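Local coordinates for BDI-0842-like domain-containing protein (Parabacteroides distasonis, PDB 4JM1) that is of unknown function but folds into a small alpha/beta domain resembling the prodomain of alpha-lytic protease, at residues I27-D32 and K77-A82; E15-A18 and F24-I27. One frame throughout, in Å; residues are numbered along the deposited sequence.

Contact 1 of 2, residues I27-D32 and K77-A82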
loop_
_atom_site.group_PDB
_atom_site.type_symbol
_atom_site.label_atom_id
_atom_site.label_comp_id
_atom_site.label_asym_id
_atom_site.label_seq_id
_atom_site.Cartn_x
_atom_site.Cartn_y
_atom_site.Cartn_z
ATOM N N ILE A 27 0.578 -0.148 -1.646
ATOM C CA ILE A 27 1.966 -0.462 -1.378
ATOM C C ILE A 27 2.457 -1.492 -2.393
ATOM O O ILE A 27 1.883 -2.578 -2.503
ATOM C CB ILE A 27 2.141 -0.937 0.074
ATOM C CG1 ILE A 27 1.676 0.197 1.044
ATOM C CG2 ILE A 27 3.582 -1.333 0.341
ATOM C CD1 ILE A 27 1.633 -0.143 2.506
ATOM N N ALA A 28 3.534 -1.133 -3.099
ATOM C CA ALA A 28 4.112 -1.973 -4.150
ATOM C C ALA A 28 5.359 -2.668 -3.602
ATOM O O ALA A 28 6.276 -2.010 -3.107
ATOM C CB ALA A 28 4.454 -1.137 -5.383
ATOM N N ILE A 29 5.375 -3.995 -3.720
ATOM C CA ILE A 29 6.467 -4.846 -3.268
ATOM C C ILE A 29 7.026 -5.689 -4.426
ATOM O O ILE A 29 6.390 -5.847 -5.488
ATOM C CB ILE A 29 6.014 -5.801 -2.106
ATOM C CG1 ILE A 29 4.913 -6.759 -2.586
ATOM C CG2 ILE A 29 5.554 -4.985 -0.902
ATOM C CD1 ILE A 29 4.725 -7.954 -1.672
ATOM N N ASP A 30 8.249 -6.197 -4.230
ATOM C CA ASP A 30 8.839 -7.105 -5.204
ATOM C C ASP A 30 8.307 -8.530 -4.962
ATOM O O ASP A 30 8.968 -9.374 -4.352
ATOM C CB ASP A 30 10.367 -7.053 -5.128
ATOM C CG ASP A 30 11.036 -7.771 -6.285
ATOM O OD1 ASP A 30 10.372 -8.072 -7.310
ATOM O OD2 ASP A 30 12.255 -8.031 -6.154
ATOM N N ALA A 31 7.092 -8.779 -5.430
ATOM C CA ALA A 31 6.366 -9.996 -5.099
ATOM C C ALA A 31 6.834 -11.184 -5.931
ATOM O O ALA A 31 7.046 -11.070 -7.122
ATOM C CB ALA A 31 4.873 -9.786 -5.312
ATOM N N ASP A 32 6.913 -12.335 -5.276
ATOM C CA ASP A 32 7.196 -13.611 -5.958
ATOM C C ASP A 32 5.925 -14.308 -6.470
ATOM O O ASP A 32 6.004 -15.213 -7.318
ATOM C CB ASP A 32 7.932 -14.566 -5.000
ATOM C CG ASP A 32 9.357 -14.116 -4.672
ATOM O OD1 ASP A 32 9.928 -13.247 -5.374
ATOM O OD2 ASP A 32 9.922 -14.651 -3.697
ATOM N N LYS A 77 -3.181 -5.457 -10.673
ATOM C CA LYS A 77 -3.793 -6.466 -9.829
ATOM C C LYS A 77 -3.415 -6.219 -8.357
ATOM O O LYS A 77 -2.251 -6.006 -8.023
ATOM C CB LYS A 77 -3.337 -7.855 -10.211
ATOM C CG LYS A 77 -4.149 -8.973 -9.543
ATOM C CD LYS A 77 -3.552 -10.353 -9.788
ATOM C CE LYS A 77 -4.382 -11.385 -9.168
ATOM N NZ LYS A 77 -3.756 -12.689 -9.314
ATOM N N ARG A 78 -4.422 -6.238 -7.489
ATOM C CA ARG A 78 -4.221 -6.209 -6.052
ATOM C C ARG A 78 -3.946 -7.642 -5.602
ATOM O O ARG A 78 -4.816 -8.522 -5.693
ATOM C CB ARG A 78 -5.429 -5.626 -5.315
ATOM C CG ARG A 78 -5.606 -4.130 -5.498
ATOM C CD ARG A 78 -6.115 -3.648 -6.875
ATOM N NE ARG A 78 -6.440 -2.228 -6.785
ATOM C CZ ARG A 78 -5.782 -1.214 -7.357
ATOM N NH1 ARG A 78 -4.826 -1.429 -8.243
ATOM N NH2 ARG A 78 -6.131 0.041 -7.100
ATOM N N ILE A 79 -2.730 -7.854 -5.109
ATOM C CA ILE A 79 -2.258 -9.158 -4.662
ATOM C C ILE A 79 -2.497 -9.432 -3.187
ATOM O O ILE A 79 -2.259 -10.540 -2.686
ATOM C CB ILE A 79 -0.785 -9.392 -5.093
ATOM C CG1 ILE A 79 0.200 -8.504 -4.340
ATOM C CG2 ILE A 79 -0.644 -9.231 -6.657
ATOM C CD1 ILE A 79 1.654 -8.683 -4.698
ATOM N N GLY A 80 -2.938 -8.406 -2.464
ATOM C CA GLY A 80 -3.343 -8.536 -1.079
ATOM C C GLY A 80 -4.143 -7.303 -0.688
ATOM O O GLY A 80 -4.014 -6.248 -1.308
ATOM N N LYS A 81 -4.973 -7.428 0.354
ATOM C CA LYS A 81 -5.793 -6.334 0.805
ATOM C C LYS A 81 -6.141 -6.494 2.265
ATOM O O LYS A 81 -6.153 -7.625 2.790
ATOM C CB LYS A 81 -7.060 -6.221 -0.064
ATOM C CG LYS A 81 -8.091 -7.314 0.093
ATOM C CD LYS A 81 -9.246 -7.035 -0.881
ATOM C CE LYS A 81 -10.380 -8.018 -0.732
ATOM N NZ LYS A 81 -10.184 -9.223 -1.582
ATOM N N ALA A 82 -6.447 -5.370 2.899
ATOM C CA ALA A 82 -6.937 -5.301 4.282
ATOM C C ALA A 82 -7.786 -4.046 4.418
ATOM O O ALA A 82 -7.385 -2.969 3.975
ATOM C CB ALA A 82 -5.773 -5.244 5.271
#
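Ile79 reaches over to Ala31 with its CG1-CD1 arm, and the methyl at the end of that arm does all of the touching from its side. Ile79 CD1 rests 3.5 Å from Ala31 CB, tighter than usual for two methyls, and Ile29 CG1 lies beside it, 4.3 Å from the same Ile79 CD1. The arm is stretched straight (chi2 180°), which carries its methyl out from strand 78-83 to the end of strand 24-29 and the loop that follows. A small alanine suits the far end, because a side chain no larger than a methyl lets the isoleucine's end come this close.

In the four-stranded sheet, strand 58-63 runs between strands 24-29 and 78-83, and Ile61 on it touches both isoleucines. Ile79 and Gly80 both face Ile61 in a classic beta bulge.

Backbone polar contacts shape the other segment as it leaves its strand. Asp30 is the centre of an inverse gamma turn, with Ala31 N giving a weak hydrogen bond to Ile29 O, 3.0 Å away. Asp30 is exposed and its carboxylate forms a salt bridge with Lys65, whose ammonium group also hydrogen-bonds to Ala31 O.

Contact 2 of 2, residues E15-A18 and F24-I27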
loop_
_atom_site.group_PDB
_atom_site.type_symbol
_atom_site.label_atom_id
_atom_site.label_comp_id
_atom_site.label_asym_id
_atom_site.label_seq_id
_atom_site.Cartn_x
_atom_site.Cartn_y
_atom_site.Cartn_z
ATOM N N GLU A 15 8.809 -0.951 -2.159
ATOM C CA GLU A 15 9.517 -0.192 -3.177
ATOM C C GLU A 15 8.904 1.146 -3.517
ATOM O O GLU A 15 9.635 2.083 -3.809
ATOM C CB GLU A 15 9.771 -1.040 -4.424
ATOM C CG GLU A 15 10.696 -2.200 -4.057
ATOM C CD GLU A 15 11.345 -2.935 -5.196
ATOM O OE1 GLU A 15 11.327 -2.453 -6.345
ATOM O OE2 GLU A 15 11.901 -4.035 -4.901
ATOM N N LYS A 16 7.574 1.239 -3.447
ATOM C CA LYS A 16 6.847 2.473 -3.729
ATOM C C LYS A 16 5.488 2.369 -3.033
ATOM O O LYS A 16 4.988 1.271 -2.808
ATOM C CB LYS A 16 6.692 2.672 -5.249
ATOM C CG LYS A 16 6.198 4.054 -5.680
ATOM C CD LYS A 16 6.324 4.291 -7.186
ATOM C CE LYS A 16 5.649 5.615 -7.604
ATOM N NZ LYS A 16 6.057 6.159 -8.967
ATOM N N ALA A 17 4.928 3.509 -2.655
ATOM C CA ALA A 17 3.610 3.554 -2.029
ATOM C C ALA A 17 2.925 4.874 -2.338
ATOM O O ALA A 17 3.583 5.884 -2.600
ATOM C CB ALA A 17 3.710 3.335 -0.489
ATOM N N ALA A 18 1.598 4.872 -2.253
ATOM C CA ALA A 18 0.813 6.077 -2.485
ATOM C C ALA A 18 -0.575 5.929 -1.902
ATOM O O ALA A 18 -1.154 4.848 -1.941
ATOM C CB ALA A 18 0.697 6.379 -3.972
ATOM N N PHE A 24 -7.488 4.544 -0.273
ATOM C CA PHE A 24 -6.647 3.395 0.047
ATOM C C PHE A 24 -5.171 3.774 0.023
ATOM O O PHE A 24 -4.735 4.625 -0.755
ATOM C CB PHE A 24 -6.907 2.225 -0.913
ATOM C CG PHE A 24 -8.262 1.584 -0.728
ATOM C CD1 PHE A 24 -9.364 2.045 -1.411
ATOM C CD2 PHE A 24 -8.433 0.541 0.136
ATOM C CE1 PHE A 24 -10.625 1.465 -1.237
ATOM C CE2 PHE A 24 -9.689 -0.054 0.321
ATOM C CZ PHE A 24 -10.771 0.398 -0.373
ATOM N N LEU A 25 -4.411 3.087 0.858
ATOM C CA LEU A 25 -2.939 3.148 0.817
ATOM C C LEU A 25 -2.481 1.948 0.009
ATOM O O LEU A 25 -2.726 0.804 0.403
ATOM C CB LEU A 25 -2.332 3.124 2.225
ATOM C CG LEU A 25 -0.807 3.018 2.313
ATOM C CD1 LEU A 25 -0.097 4.123 1.545
ATOM C CD2 LEU A 25 -0.395 3.010 3.801
ATOM N N VAL A 26 -1.856 2.233 -1.126
ATOM C CA VAL A 26 -1.370 1.222 -2.054
ATOM C C VAL A 26 0.145 1.086 -1.896
ATOM O O VAL A 26 0.874 2.102 -1.931
ATOM C CB VAL A 26 -1.708 1.557 -3.503
ATOM C CG1 VAL A 26 -1.169 0.467 -4.447
ATOM C CG2 VAL A 26 -3.232 1.744 -3.688
ATOM N N ILE A 27 0.578 -0.148 -1.646
ATOM C CA ILE A 27 1.966 -0.462 -1.378
ATOM C C ILE A 27 2.457 -1.492 -2.393
ATOM O O ILE A 27 1.883 -2.578 -2.503
ATOM C CB ILE A 27 2.141 -0.937 0.074
ATOM C CG1 ILE A 27 1.676 0.197 1.044
ATOM C CG2 ILE A 27 3.582 -1.333 0.341
ATOM C CD1 ILE A 27 1.633 -0.143 2.506
#
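Val26 O is met by two groups of the facing strand. Ala18 N donates a hydrogen bond to it at 2.9 Å, lying in the carbonyl plane with an N-H...O angle of 156°, and Ala17 CA brings a CA-H...O contact to the same oxygen at 3.1 Å. The return bond, from Val26 N to Ala18 O, is 2.8 Å long and straighter at 169°, although its donor is tilted out of the plane of the accepting carbonyl.

These two bonds make Ala18 and Val26 a hydrogen-bonded antiparallel pair. The next pair, Ala17 with Ile27, is non-hydrogen-bonded, and its CA atoms come to 4.4 Å. Together they join the arms of the beta hairpin formed by strands 16-19 and 24-29. Beyond them Glu15 and Lys16 both face Ala28, a classic beta bulge at the start of the edge strand.

Ala17 and Ile27 share a face covered by helices 3-9 and 38-50, where Ile9 touches both side chains. With chi1 at -60°, Ile27 has CG1 beside its backbone N, and this methylene packs 4.0 Å from Ala17 CB. Leu25 joins them more loosely, its CD1 lying 4.4 Å from Ala17 CB and 3.7 Å from Ala18 O. The short alanine fits under helix 3-9, while Leu25 and Ile27 of the inner strand reach both helices.

Val26 points to the other face with Ala18, its CB 3.7 Å from Ala18 O and its side chain against Thr20. Across this contact, then, the backbone bonds hold the register, while side-chain packing is confined to the face of Ala17, Leu25 and Ile27; on the other face the Ala18 and Val26 side chains do not touch each other.

In the fold
Strand 24-29 serves both contacts, and Ile27 lies in both but makes contacts only in contact 2: contact 2 ties this strand to the outermost strand 16-19, whereas contact 1 reaches towards the opposite edge strand 78-83. Immediate neighbours in contact 2 share backbone hydrogen bonds and bury 213 Å². In contact 1, with strand 58-63 between, side-chain methyls and a methylene meet at the end of strand 24-29 and its loop, over 80 Å². Contact 1 is the more buried by its touching residues, though charged residues flank it; contact 2 is partly buried, with an exposed lysine at one end. Ala28 links the two, its N and O probably hydrogen-bonding with Lys16 O and Glu15 N.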